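Local coordinates for protein CRISPR-associated endoribonuclease Cas6 1 (Methanocaldococcus jannaschii DSM 2661, PDB 5YI6) that probably cleaves CRISPR transcripts as an RNA-binding endoribonuclease of the Cas6 family, yielding the short guide RNAs of an antiviral defence system, at residues Phe184-Phe189 / Ser205-Lys210; Asn126-Ile131 / Gly235-Val240; Ile62-Ile67 / Thr74-Ala79; Thr17-Asn22 / Val109-Arg114. All coordinates share one frame; numbering follows the deposited sequence.

From the N terminus, strand 17-20 opens contact 4, whose loop closes only at strand 109-118. Inside that loop lies contact 3, a short return of the chain from 62-67 to 74-79; the two meet where Thr-74 pairs with Thr-17 inside the small three-stranded sheet, and contact 4 packs that sheet against the five-stranded one. Contact 2 opens next, at strand 127-130, soon after contact 4 has closed, and spans about a hundred residues before strand 237-240 returns beside it. The hairpin of contact 1 is nested within that span, and strands 201-213 and 127-130 run side by side in one four-stranded sheet. Contacts 3 and 4 thus organise the N-terminal half, contacts 1 and 2 the C-terminal half.

Contact 1 of 4, residues Phe184-Phe189 / Ser205-Lys210; sequences FEVLKF and SEMVFK
Val-186 and Met-207 cross at about a right angle on one face of an antiparallel hairpin, the methyl CE of the methionine lying 3.5 Å from Val-186 CG2. Met-207 CG sits between the backbone N and the carbonyl carbon (chi1 57°), and a bend at chi3 completes the path of the chain to the valine. On the same face CB of Phe-189 packs on CB of Met-207, while the ring of Phe-189 leads away from strand 201-213 to Pro-153 and Asn-154. The Phe-184 and Phe-209 rings meet obliquely, their planes at 71°, with Phe-184 CB 3.9 Å from Phe-209 CD1. Helix 158-174 packs against this apolar side through Phe-158, which touches both Phe-184 and Met-207.

The other face is more polar. Lys-210 and Glu-185 lie side by side, pointing the same way, with their charged ends close together, though the placement of both charged atoms is doubtful. Leu-187 crosses the lysine at about a right angle, its CD2 3.7 Å from Lys-210 CE.

A classic beta bulge lies between these pairs: Leu-187 and Lys-188 both face Val-208. Their amides converge on one carbonyl oxygen, Leu-187 N at 2.7 Å from Val-208 O and Lys-188 N, the longer arm, at 3.2 Å from it. Val-208 N answers with a nearly straight bond to Lys-188 O (168°).

The chemistry implies a two-sided hairpin, with Phe-184, Met-207 and Phe-209 turned to the interior and a more polar, more exposed side across from them, in which a doubly used carbonyl absorbs the extra residue without leaving either bulge amide unbonded.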
loop_
_atom_site.group_PDB
_atom_site.type_symbol
_atom_site.label_atom_id
_atom_site.label_comp_id
_atom_site.label_asym_id
_atom_site.label_seq_id
_atom_site.Cartn_x
_atom_site.Cartn_y
_atom_site.Cartn_z
ATOM N N PHE A 184 4.948 -2.426 19.148
ATOM C CA PHE A 184 5.824 -1.642 18.307
ATOM C C PHE A 184 6.259 -0.374 19.010
ATOM O O PHE A 184 5.659 0.068 19.993
ATOM C CB PHE A 184 5.170 -1.329 16.945
ATOM C CG PHE A 184 3.954 -0.450 17.001
ATOM C CD1 PHE A 184 4.040 0.911 16.739
ATOM C CD2 PHE A 184 2.690 -1.010 17.214
ATOM C CE1 PHE A 184 2.872 1.714 16.745
ATOM C CE2 PHE A 184 1.539 -0.231 17.208
ATOM C CZ PHE A 184 1.617 1.141 16.972
ATOM N N GLU A 185 7.307 0.227 18.463
ATOM C CA GLU A 185 7.794 1.504 18.950
ATOM C C GLU A 185 8.032 2.386 17.739
ATOM O O GLU A 185 8.792 2.013 16.835
ATOM C CB GLU A 185 9.074 1.352 19.767
ATOM C CG GLU A 185 9.620 2.696 20.209
ATOM C CD GLU A 185 10.974 2.593 20.903
ATOM O OE1 GLU A 185 11.445 1.453 21.144
ATOM O OE2 GLU A 185 11.561 3.660 21.202
ATOM N N VAL A 186 7.379 3.537 17.725
ATOM C CA VAL A 186 7.522 4.492 16.633
ATOM C C VAL A 186 8.856 5.203 16.799
ATOM O O VAL A 186 9.115 5.830 17.833
ATOM C CB VAL A 186 6.356 5.494 16.621
ATOM C CG1 VAL A 186 6.522 6.526 15.469
ATOM C CG2 VAL A 186 5.050 4.755 16.503
ATOM N N LEU A 187 9.706 5.109 15.784
ATOM C CA LEU A 187 10.983 5.805 15.822
ATOM C C LEU A 187 10.884 7.180 15.201
ATOM O O LEU A 187 11.581 8.106 15.636
ATOM C CB LEU A 187 12.051 5.003 15.084
ATOM C CG LEU A 187 12.211 3.574 15.588
ATOM C CD1 LEU A 187 13.271 2.884 14.809
ATOM C CD2 LEU A 187 12.541 3.581 17.089
ATOM N N LYS A 188 10.018 7.332 14.206
ATOM C CA LYS A 188 9.908 8.608 13.512
ATOM C C LYS A 188 8.593 8.626 12.753
ATOM O O LYS A 188 8.178 7.592 12.230
ATOM C CB LYS A 188 11.097 8.780 12.556
ATOM C CG LYS A 188 11.105 10.034 11.703
ATOM C CD LYS A 188 12.170 9.892 10.602
ATOM C CE LYS A 188 12.281 11.155 9.741
ATOM N NZ LYS A 188 13.466 11.132 8.825
ATOM N N PHE A 189 7.941 9.785 12.686
ATOM C CA PHE A 189 6.754 9.889 11.836
ATOM C C PHE A 189 6.583 11.316 11.345
ATOM O O PHE A 189 7.030 12.269 11.980
ATOM C CB PHE A 189 5.475 9.391 12.542
ATOM C CG PHE A 189 4.716 10.454 13.290
ATOM C CD1 PHE A 189 3.707 11.178 12.666
ATOM C CD2 PHE A 189 4.993 10.705 14.625
ATOM C CE1 PHE A 189 2.995 12.158 13.366
ATOM C CE2 PHE A 189 4.284 11.681 15.330
ATOM C CZ PHE A 189 3.288 12.397 14.703
ATOM N N SER A 205 0.150 8.683 8.086
ATOM C CA SER A 205 1.446 8.701 8.758
ATOM C C SER A 205 2.512 8.059 7.881
ATOM O O SER A 205 2.407 6.879 7.564
ATOM C CB SER A 205 1.411 7.970 10.103
ATOM O OG SER A 205 0.436 8.531 10.977
ATOM N N GLU A 206 3.530 8.831 7.500
ATOM C CA GLU A 206 4.787 8.248 7.030
ATOM C C GLU A 206 5.608 7.907 8.265
ATOM O O GLU A 206 5.847 8.780 9.107
ATOM C CB GLU A 206 5.516 9.253 6.133
ATOM C CG GLU A 206 6.885 8.845 5.675
ATOM C CD GLU A 206 7.482 9.898 4.737
ATOM O OE1 GLU A 206 8.372 10.660 5.179
ATOM O OE2 GLU A 206 7.005 10.001 3.582
ATOM N N MET A 207 6.000 6.649 8.434
ATOM C CA MET A 207 6.630 6.362 9.719
ATOM C C MET A 207 7.606 5.203 9.641
ATOM O O MET A 207 7.578 4.369 8.724
ATOM C CB MET A 207 5.585 6.104 10.816
ATOM C CG MET A 207 4.638 5.004 10.516
ATOM S SD MET A 207 3.245 5.020 11.706
ATOM C CE MET A 207 4.041 4.417 13.132
ATOM N N VAL A 208 8.505 5.208 10.623
ATOM C CA VAL A 208 9.496 4.172 10.853
ATOM C C VAL A 208 9.262 3.650 12.263
ATOM O O VAL A 208 9.147 4.450 13.212
ATOM C CB VAL A 208 10.931 4.713 10.722
ATOM C CG1 VAL A 208 11.916 3.577 10.900
ATOM C CG2 VAL A 208 11.122 5.395 9.374
ATOM N N PHE A 209 9.218 2.318 12.402
ATOM C CA PHE A 209 8.874 1.741 13.702
ATOM C C PHE A 209 9.518 0.378 13.873
ATOM O O PHE A 209 9.740 -0.347 12.908
ATOM C CB PHE A 209 7.337 1.655 13.934
ATOM C CG PHE A 209 6.545 0.863 12.889
ATOM C CD1 PHE A 209 5.983 -0.368 13.218
ATOM C CD2 PHE A 209 6.277 1.399 11.631
ATOM C CE1 PHE A 209 5.204 -1.085 12.280
ATOM C CE2 PHE A 209 5.522 0.688 10.686
ATOM C CZ PHE A 209 4.973 -0.556 11.017
ATOM N N LYS A 210 9.849 0.055 15.119
ATOM C CA LYS A 210 10.337 -1.261 15.497
ATOM C C LYS A 210 9.148 -2.124 15.885
ATOM O O LYS A 210 8.198 -1.618 16.473
ATOM C CB LYS A 210 11.274 -1.148 16.698
ATOM C CG LYS A 210 12.651 -0.642 16.368
ATOM C CD LYS A 210 13.578 -0.792 17.559
ATOM C CE LYS A 210 13.363 0.338 18.561
ATOM N NZ LYS A 210 12.298 0.075 19.580
#

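Contact 2 of 4, residues Asn126-Ile131 / Gly235-Val240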
loop_
_atom_site.group_PDB
_atom_site.type_symbol
_atom_site.label_atom_id
_atom_site.label_comp_id
_atom_site.label_asym_id
_atom_site.label_seq_id
_atom_site.Cartn_x
_atom_site.Cartn_y
_atom_site.Cartn_z
ATOM N N ASN A 126 12.311 -6.469 12.303
ATOM C CA ASN A 126 12.876 -5.617 13.333
ATOM C C ASN A 126 12.421 -4.186 13.089
ATOM O O ASN A 126 11.575 -3.678 13.818
ATOM C CB ASN A 126 14.402 -5.760 13.353
ATOM C CG ASN A 126 15.064 -4.798 14.309
ATOM O OD1 ASN A 126 14.497 -4.427 15.334
ATOM N ND2 ASN A 126 16.279 -4.374 13.967
ATOM N N ILE A 127 12.952 -3.515 12.071
ATOM C CA ILE A 127 12.532 -2.151 11.755
ATOM C C ILE A 127 11.736 -2.146 10.452
ATOM O O ILE A 127 12.157 -2.730 9.448
ATOM C CB ILE A 127 13.729 -1.194 11.657
ATOM C CG1 ILE A 127 14.484 -1.220 12.976
ATOM C CG2 ILE A 127 13.219 0.212 11.353
ATOM C CD1 ILE A 127 15.729 -0.357 12.989
ATOM N N LEU A 128 10.594 -1.478 10.469
ATOM C CA LEU A 128 9.747 -1.345 9.297
ATOM C C LEU A 128 9.595 0.134 8.972
ATOM O O LEU A 128 9.548 0.980 9.871
ATOM C CB LEU A 128 8.362 -1.966 9.552
ATOM C CG LEU A 128 8.369 -3.467 9.885
ATOM C CD1 LEU A 128 6.968 -3.927 10.306
ATOM C CD2 LEU A 128 8.891 -4.279 8.706
ATOM N N LYS A 129 9.464 0.452 7.687
ATOM C CA LYS A 129 9.137 1.824 7.332
ATOM C C LYS A 129 8.065 1.801 6.259
ATOM O O LYS A 129 7.998 0.880 5.454
ATOM C CB LYS A 129 10.361 2.600 6.854
ATOM C CG LYS A 129 10.754 2.253 5.477
ATOM C CD LYS A 129 11.899 3.180 4.971
ATOM C CE LYS A 129 12.226 2.866 3.510
ATOM N NZ LYS A 129 13.379 3.660 2.953
ATOM N N THR A 130 7.214 2.817 6.268
ATOM C CA THR A 130 6.131 2.882 5.284
ATOM C C THR A 130 6.703 3.220 3.905
ATOM O O THR A 130 7.581 4.095 3.774
ATOM C CB THR A 130 5.096 3.934 5.710
ATOM O OG1 THR A 130 5.744 5.210 5.920
ATOM C CG2 THR A 130 4.351 3.498 7.029
ATOM N N ILE A 131 6.238 2.493 2.889
ATOM C CA ILE A 131 6.382 2.900 1.494
ATOM C C ILE A 131 5.053 3.339 0.888
ATOM O O ILE A 131 5.041 3.888 -0.227
ATOM C CB ILE A 131 7.064 1.803 0.644
ATOM C CG1 ILE A 131 6.308 0.437 0.756
ATOM C CG2 ILE A 131 8.499 1.616 1.143
ATOM C CD1 ILE A 131 6.935 -0.678 -0.212
ATOM N N GLY A 235 -0.645 2.060 3.652
ATOM C CA GLY A 235 -0.192 1.261 4.789
ATOM C C GLY A 235 0.838 0.198 4.462
ATOM O O GLY A 235 1.093 -0.661 5.307
ATOM N N MET A 236 1.439 0.224 3.262
ATOM C CA MET A 236 2.448 -0.773 2.905
ATOM C C MET A 236 3.796 -0.421 3.543
ATOM O O MET A 236 4.219 0.737 3.536
ATOM C CB MET A 236 2.614 -0.862 1.367
ATOM C CG MET A 236 3.459 -2.074 0.979
ATOM S SD MET A 236 3.418 -2.293 -0.812
ATOM C CE MET A 236 4.068 -3.963 -0.938
ATOM N N VAL A 237 4.466 -1.424 4.120
ATOM C CA VAL A 237 5.745 -1.199 4.775
ATOM C C VAL A 237 6.813 -2.074 4.118
ATOM O O VAL A 237 6.525 -3.009 3.377
ATOM C CB VAL A 237 5.699 -1.468 6.297
ATOM C CG1 VAL A 237 4.696 -0.536 6.978
ATOM C CG2 VAL A 237 5.400 -2.974 6.596
ATOM N N VAL A 238 8.067 -1.777 4.450
ATOM C CA VAL A 238 9.186 -2.578 3.963
ATOM C C VAL A 238 10.156 -2.721 5.122
ATOM O O VAL A 238 10.224 -1.863 6.014
ATOM C CB VAL A 238 9.876 -1.938 2.721
ATOM C CG1 VAL A 238 10.598 -0.646 3.090
ATOM C CG2 VAL A 238 10.858 -2.918 2.081
ATOM N N ASN A 239 10.880 -3.837 5.135
ATOM C CA ASN A 239 11.865 -4.017 6.190
ATOM C C ASN A 239 13.065 -3.103 5.923
ATOM O O ASN A 239 13.399 -2.792 4.774
ATOM C CB ASN A 239 12.290 -5.472 6.299
ATOM C CG ASN A 239 13.102 -5.916 5.134
ATOM O OD1 ASN A 239 12.775 -5.608 3.980
ATOM N ND2 ASN A 239 14.166 -6.672 5.410
ATOM N N VAL A 240 13.661 -2.609 7.000
ATOM C CA VAL A 240 14.849 -1.765 6.925
ATOM C C VAL A 240 16.024 -2.605 7.405
ATOM O O VAL A 240 16.021 -3.094 8.544
ATOM C CB VAL A 240 14.702 -0.500 7.775
ATOM C CG1 VAL A 240 15.994 0.307 7.725
ATOM C CG2 VAL A 240 13.509 0.341 7.308
#
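Ile-131 and Met-236 make the buried end of this antiparallel pairing. Ile-131 CG1, placed between the backbone N and the carbonyl carbon (chi1 55°), comes 3.8 Å from Met-236 CG, and CD1 reaches on to the sulfur. The other branch, CG2, crosses Val-238 at about a right angle and lies 3.6 Å from its CG1. A backbone bond from Ile-131 N to Met-236 O, 2.8 Å long, closes this end, while the amides and carbonyls of Lys-129 and Val-238 bond to each other in the middle. Leu-128 CD1 and Val-237 CG2, 4.1 Å apart, add a second buried contact, beside Tyr-222 of helix 215-224.

The solvent side differs in burial rather than in distance, for Lys-129 is exposed and Ile-127 and Val-240 partly so. There the extended chain of Lys-129 runs alongside Val-238 and crosses Val-240 at about a right angle, its CG 3.8 Å from Val-240 CG2, so that only the aliphatic part of the lysine packs. Ile-127 meets Val-240 through CG2, 3.9 Å from Val-240 CB.

Strand 237-240 is an outer strand of its four-stranded sheet, and strand 127-130 separates it from strand 201-213, where Met-207 N bonds to Thr-130 OG1. Tyr-222 also packs on Val-238, while Tyr-82 of strand 78-85 meets Ile-131 and Met-236.

Contact 3 of 4, residues Ile62-Ile67 / Thr74-Ala79. With PO4 (phosphate ion), chain G; PO4 (phosphate ion), chain H.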
loop_
_atom_site.group_PDB
_atom_site.type_symbol
_atom_site.label_atom_id
_atom_site.label_comp_id
_atom_site.label_asym_id
_atom_site.label_seq_id
_atom_site.Cartn_x
_atom_site.Cartn_y
_atom_site.Cartn_z
ATOM N N ILE A 62 11.210 5.987 -6.955
ATOM C CA ILE A 62 12.188 6.380 -7.968
ATOM C C ILE A 62 13.575 6.281 -7.354
ATOM O O ILE A 62 13.805 6.811 -6.262
ATOM C CB ILE A 62 11.939 7.805 -8.487
ATOM C CG1 ILE A 62 10.551 7.901 -9.109
ATOM C CG2 ILE A 62 13.108 8.258 -9.459
ATOM C CD1 ILE A 62 10.203 9.296 -9.551
ATOM N N ARG A 63 14.482 5.593 -8.044
ATOM C CA ARG A 63 15.824 5.393 -7.499
ATOM C C ARG A 63 16.804 6.447 -7.997
ATOM O O ARG A 63 17.571 6.985 -7.204
ATOM C CB ARG A 63 16.343 4.013 -7.857
ATOM C CG ARG A 63 15.530 2.911 -7.191
ATOM C CD ARG A 63 16.073 1.583 -7.673
ATOM N NE ARG A 63 15.189 0.515 -7.217
ATOM C CZ ARG A 63 15.341 -0.763 -7.525
ATOM N NH1 ARG A 63 16.366 -1.140 -8.285
ATOM N NH2 ARG A 63 14.477 -1.651 -7.044
ATOM N N LYS A 64 16.787 6.739 -9.290
ATOM C CA LYS A 64 17.672 7.763 -9.869
ATOM C C LYS A 64 16.876 9.060 -9.978
ATOM O O LYS A 64 16.225 9.340 -10.985
ATOM C CB LYS A 64 18.213 7.279 -11.199
ATOM C CG LYS A 64 19.209 6.164 -11.005
ATOM C CD LYS A 64 19.780 5.696 -12.318
ATOM C CE LYS A 64 20.288 6.858 -13.134
ATOM N NZ LYS A 64 20.993 6.370 -14.353
ATOM N N ARG A 65 16.922 9.858 -8.926
ATOM C CA ARG A 65 15.892 10.863 -8.714
ATOM C C ARG A 65 16.472 12.271 -8.659
ATOM O O ARG A 65 17.630 12.471 -8.296
ATOM C CB ARG A 65 15.125 10.564 -7.433
ATOM C CG ARG A 65 15.990 10.603 -6.220
ATOM C CD ARG A 65 15.588 9.530 -5.222
ATOM N NE ARG A 65 14.161 9.554 -4.954
ATOM C CZ ARG A 65 13.570 10.432 -4.156
ATOM N NH1 ARG A 65 14.292 11.379 -3.564
ATOM N NH2 ARG A 65 12.252 10.374 -3.959
ATOM N N VAL A 66 15.648 13.235 -9.058
ATOM C CA VAL A 66 15.922 14.655 -8.852
ATOM C C VAL A 66 14.688 15.293 -8.233
ATOM O O VAL A 66 13.586 15.163 -8.770
ATOM C CB VAL A 66 16.296 15.385 -10.160
ATOM C CG1 VAL A 66 16.495 16.887 -9.864
ATOM C CG2 VAL A 66 17.543 14.812 -10.733
ATOM N N ILE A 67 14.871 15.986 -7.113
ATOM C CA ILE A 67 13.760 16.661 -6.457
ATOM C C ILE A 67 13.384 17.892 -7.265
ATOM O O ILE A 67 14.237 18.730 -7.570
ATOM C CB ILE A 67 14.130 17.037 -5.016
ATOM C CG1 ILE A 67 14.380 15.764 -4.204
ATOM C CG2 ILE A 67 13.058 17.915 -4.414
ATOM C CD1 ILE A 67 14.972 16.014 -2.839
ATOM N N THR A 74 12.407 11.146 -12.499
ATOM C CA THR A 74 13.161 9.931 -12.744
ATOM C C THR A 74 14.054 10.177 -13.961
ATOM O O THR A 74 13.568 10.450 -15.073
ATOM C CB THR A 74 12.273 8.686 -12.924
ATOM O OG1 THR A 74 13.090 7.634 -13.441
ATOM C CG2 THR A 74 11.127 8.922 -13.901
ATOM N N ILE A 75 15.360 10.142 -13.706
ATOM C CA ILE A 75 16.347 10.480 -14.723
ATOM C C ILE A 75 16.353 9.425 -15.814
ATOM O O ILE A 75 16.371 9.749 -17.011
ATOM C CB ILE A 75 17.727 10.670 -14.056
ATOM C CG1 ILE A 75 17.667 11.823 -13.043
ATOM C CG2 ILE A 75 18.849 10.928 -15.086
ATOM C CD1 ILE A 75 18.867 11.883 -12.102
ATOM N N ASP A 76 16.285 8.144 -15.437
ATOM C CA ASP A 76 16.335 7.075 -16.430
ATOM C C ASP A 76 14.949 6.551 -16.821
ATOM O O ASP A 76 14.861 5.531 -17.503
ATOM C CB ASP A 76 17.205 5.915 -15.930
ATOM C CG ASP A 76 16.672 5.265 -14.644
ATOM O OD1 ASP A 76 15.609 5.671 -14.109
ATOM O OD2 ASP A 76 17.356 4.345 -14.140
ATOM N N GLY A 77 13.876 7.216 -16.385
ATOM C CA GLY A 77 12.537 6.792 -16.715
ATOM C C GLY A 77 12.031 5.611 -15.909
ATOM O O GLY A 77 10.852 5.243 -16.055
ATOM N N LYS A 78 12.869 5.010 -15.061
ATOM C CA LYS A 78 12.417 3.846 -14.297
ATOM C C LYS A 78 11.671 4.260 -13.036
ATOM O O LYS A 78 11.979 5.273 -12.405
ATOM C CB LYS A 78 13.602 2.961 -13.918
ATOM C CG LYS A 78 14.262 2.281 -15.174
ATOM C CD LYS A 78 15.424 1.397 -14.796
ATOM C CE LYS A 78 16.036 0.770 -16.063
ATOM N NZ LYS A 78 17.235 -0.024 -15.714
ATOM N N ALA A 79 10.666 3.455 -12.677
ATOM C CA ALA A 79 9.995 3.587 -11.392
ATOM C C ALA A 79 9.591 2.185 -10.945
ATOM O O ALA A 79 9.601 1.240 -11.731
ATOM C CB ALA A 79 8.766 4.511 -11.440
HETATM P P PO4 G . 15.889 -4.688 -9.326
HETATM O O1 PO4 G . 14.865 -4.294 -8.287
HETATM O O2 PO4 G . 15.399 -4.565 -10.722
HETATM O O3 PO4 G . 16.349 -6.085 -9.052
HETATM O O4 PO4 G . 17.044 -3.706 -9.199
HETATM P P PO4 H . 16.541 -2.835 -13.402
HETATM O O1 PO4 H . 15.579 -2.559 -12.250
HETATM O O2 PO4 H . 16.879 -4.303 -13.534
HETATM O O3 PO4 H . 17.823 -2.064 -13.123
HETATM O O4 PO4 H . 15.904 -2.360 -14.694
HETATM O O HOH W 1 14.325 4.806 -10.641
#
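Lys-64 lies across Asp-76, the residue that shapes an Asx turn where the chain passes from one small antiparallel sheet into strand 78-85. Asp-76 OD1 accepts from Lys-78 N, which approaches from above the carboxylate plane. The second oxygen, OD2, faces the lysine.

Followed outward, Lys-64 CB stands 4.5 Å from Ile-75 CB. CG comes within 4.1 Å of Asp-76 OD2, and CD makes the closest approach, 3.3 Å from that same oxygen. A bend at chi3 (51°) then turns the chain, leaving CE 4.0 Å from Asp-76 OD2 and NZ beyond salt-bridge range. The charges are therefore near one another, but it is a methylene that touches the carboxylate.

Beside this pair the backbone is joined by a nearly straight bond from Ile-75 N to Lys-64 O. Ile-75 CD1 presses tightly on CG2 of Val-66, the two side chains crossing at about a right angle, and Ile-62 CG2 packs on Thr-74 CB. Thr-74 OG1 gives its hydrogen to Lys-78 O, and a water links the same carbonyl to Arg-63 N.

Arg-63 and Lys-78 reach outward to two phosphate ions, probably from the crystallisation liquor, and the contact lies away from the predicted catalytic residues. Glu-8 forms a salt bridge with the Arg-63 guanidinium and Tyr-80 a cation-pi contact. One phosphate sits at the edge of the Arg-63 guanidinium, with NH1 donating to O4 at 2.8 Å and NH2 to O1 at 2.9 Å.

Contact 4 of 4, residues Thr17-Asn22 / Val109-Arg114; sequences TVIPYN and VEFFVR
Val-109 meets Thr-17 and Ile-19 in a buried apolar contact between two sheets. The packing is wholly through side-chain carbons and one carbonyl, for the axes of strands 17-20 and 109-114 stay 8.9 Å apart and run at 109° to each other, too far and too steeply turned for sheet pairing.

Among the aliphatic contacts, Thr-17 and Val-109 reach toward each other tip to tip, Thr-17 CG2 lying 3.9 Å from Val-109 CG2. The threonine methyl is anti to the backbone N, which turns it to the valine, while OG1 is bonded to Asp-14 O. Ile-19 crosses Val-109 at about a right angle, and its CD1 rests 3.9 Å from Val-109 CG1.

The aromatic contact comes from Phe-111, which approaches Ile-19 from the opposite direction, its CZ 3.8 Å from Ile-19 CD1. Val-109 CG1 lies over one face of the same ring, offset toward its rim. The isoleucine methyl thus touches both the valine and the ring.

The backbone takes part once, where Val-18 O touches the methyl Val-109 CG2 at 3.8 Å. Backbone hydrogen bonds are made within each sheet instead, Thr-17 and Ile-19 to strand 71-74 and Phe-111 to Leu-104.

With no hydrogen bond or charge pair between the segments, the chemistry is hydrophobic throughout: at this point the two sheets of the N-terminal half are held by apolar packing of a few methyl groups and one ring.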
loop_
_atom_site.group_PDB
_atom_site.type_symbol
_atom_site.label_atom_id
_atom_site.label_comp_id
_atom_site.label_asym_id
_atom_site.label_seq_id
_atom_site.Cartn_x
_atom_site.Cartn_y
_atom_site.Cartn_z
ATOM N N THR A 17 11.282 12.123 -16.679
ATOM C CA THR A 17 9.865 12.391 -16.388
ATOM C C THR A 17 9.671 12.748 -14.918
ATOM O O THR A 17 10.256 12.122 -14.042
ATOM C CB THR A 17 8.999 11.157 -16.717
ATOM O OG1 THR A 17 9.069 10.883 -18.121
ATOM C CG2 THR A 17 7.537 11.380 -16.321
ATOM N N VAL A 18 8.793 13.712 -14.632
ATOM C CA VAL A 18 8.472 14.068 -13.245
ATOM C C VAL A 18 7.230 13.301 -12.806
ATOM O O VAL A 18 6.213 13.312 -13.505
ATOM C CB VAL A 18 8.248 15.580 -13.078
ATOM C CG1 VAL A 18 7.771 15.874 -11.643
ATOM C CG2 VAL A 18 9.532 16.355 -13.393
ATOM N N ILE A 19 7.327 12.581 -11.689
ATOM C CA ILE A 19 6.171 11.950 -11.061
ATOM C C ILE A 19 5.659 12.918 -9.991
ATOM O O ILE A 19 6.359 13.128 -8.987
ATOM C CB ILE A 19 6.522 10.586 -10.452
ATOM C CG1 ILE A 19 7.213 9.662 -11.491
ATOM C CG2 ILE A 19 5.267 9.942 -9.755
ATOM C CD1 ILE A 19 6.550 9.580 -12.825
ATOM N N PRO A 20 4.468 13.498 -10.164
ATOM C CA PRO A 20 3.977 14.513 -9.216
ATOM C C PRO A 20 3.922 13.995 -7.787
ATOM O O PRO A 20 3.703 12.807 -7.541
ATOM C CB PRO A 20 2.560 14.815 -9.727
ATOM C CG PRO A 20 2.555 14.400 -11.143
ATOM C CD PRO A 20 3.502 13.220 -11.236
ATOM N N TYR A 21 4.138 14.921 -6.836
ATOM C CA TYR A 21 4.003 14.596 -5.420
ATOM C C TYR A 21 2.611 14.069 -5.101
ATOM O O TYR A 21 2.461 13.249 -4.193
ATOM C CB TYR A 21 4.257 15.829 -4.551
ATOM C CG TYR A 21 5.701 16.251 -4.588
ATOM C CD1 TYR A 21 6.699 15.357 -4.203
ATOM C CD2 TYR A 21 6.062 17.532 -4.993
ATOM C CE1 TYR A 21 8.039 15.717 -4.245
ATOM C CE2 TYR A 21 7.407 17.907 -5.035
ATOM C CZ TYR A 21 8.380 16.987 -4.658
ATOM O OH TYR A 21 9.723 17.318 -4.673
ATOM N N ASN A 22 1.593 14.531 -5.821
ATOM C CA ASN A 22 0.236 14.115 -5.507
ATOM C C ASN A 22 -0.198 12.904 -6.320
ATOM O O ASN A 22 -1.402 12.679 -6.484
ATOM C CB ASN A 22 -0.733 15.289 -5.699
ATOM C CG ASN A 22 -0.939 15.659 -7.165
ATOM O OD1 ASN A 22 -0.248 15.168 -8.053
ATOM N ND2 ASN A 22 -1.905 16.531 -7.417
ATOM N N VAL A 109 1.326 10.352 -16.818
ATOM C CA VAL A 109 2.556 9.608 -17.079
ATOM C C VAL A 109 2.193 8.215 -17.550
ATOM O O VAL A 109 1.458 7.501 -16.867
ATOM C CB VAL A 109 3.453 9.527 -15.827
ATOM C CG1 VAL A 109 4.673 8.651 -16.137
ATOM C CG2 VAL A 109 3.825 10.949 -15.307
ATOM N N GLU A 110 2.734 7.811 -18.689
ATOM C CA GLU A 110 2.529 6.485 -19.244
ATOM C C GLU A 110 3.750 5.604 -18.976
ATOM O O GLU A 110 4.871 5.953 -19.371
ATOM C CB GLU A 110 2.288 6.591 -20.752
ATOM C CG GLU A 110 1.899 5.297 -21.394
ATOM C CD GLU A 110 0.440 4.984 -21.139
ATOM O OE1 GLU A 110 -0.341 5.942 -20.925
ATOM O OE2 GLU A 110 0.083 3.788 -21.121
ATOM N N PHE A 111 3.542 4.457 -18.326
ATOM C CA PHE A 111 4.596 3.481 -18.065
ATOM C C PHE A 111 4.422 2.234 -18.919
ATOM O O PHE A 111 3.299 1.771 -19.144
ATOM C CB PHE A 111 4.582 3.034 -16.588
ATOM C CG PHE A 111 4.856 4.119 -15.631
ATOM C CD1 PHE A 111 6.165 4.493 -15.346
ATOM C CD2 PHE A 111 3.808 4.732 -14.943
ATOM C CE1 PHE A 111 6.437 5.495 -14.431
ATOM C CE2 PHE A 111 4.065 5.739 -14.026
ATOM C CZ PHE A 111 5.378 6.125 -13.748
ATOM N N PHE A 112 5.539 1.655 -19.338
ATOM C CA PHE A 112 5.565 0.265 -19.752
ATOM C C PHE A 112 5.794 -0.604 -18.528
ATOM O O PHE A 112 6.621 -0.277 -17.675
ATOM C CB PHE A 112 6.690 0.010 -20.760
ATOM C CG PHE A 112 6.493 0.700 -22.078
ATOM C CD1 PHE A 112 5.743 0.106 -23.081
ATOM C CD2 PHE A 112 7.059 1.944 -22.320
ATOM C CE1 PHE A 112 5.563 0.741 -24.306
ATOM C CE2 PHE A 112 6.873 2.581 -23.538
ATOM C CZ PHE A 112 6.125 1.974 -24.531
ATOM N N VAL A 113 5.046 -1.703 -18.431
ATOM C CA VAL A 113 5.213 -2.689 -17.360
ATOM C C VAL A 113 6.184 -3.748 -17.877
ATOM O O VAL A 113 5.803 -4.603 -18.666
ATOM C CB VAL A 113 3.872 -3.319 -16.952
ATOM C CG1 VAL A 113 4.107 -4.317 -15.783
ATOM C CG2 VAL A 113 2.854 -2.225 -16.572
ATOM N N ARG A 114 7.437 -3.710 -17.400
ATOM C CA ARG A 114 8.513 -4.516 -17.974
ATOM C C ARG A 114 8.565 -5.932 -17.401
ATOM O O ARG A 114 8.682 -6.897 -18.151
ATOM C CB ARG A 114 9.857 -3.815 -17.741
ATOM C CG ARG A 114 9.959 -2.464 -18.480
ATOM C CD ARG A 114 9.804 -2.646 -19.989
ATOM N NE ARG A 114 10.220 -1.447 -20.727
ATOM C CZ ARG A 114 9.871 -1.173 -21.982
ATOM N NH1 ARG A 114 9.095 -2.023 -22.661
ATOM N NH2 ARG A 114 10.291 -0.045 -22.558
#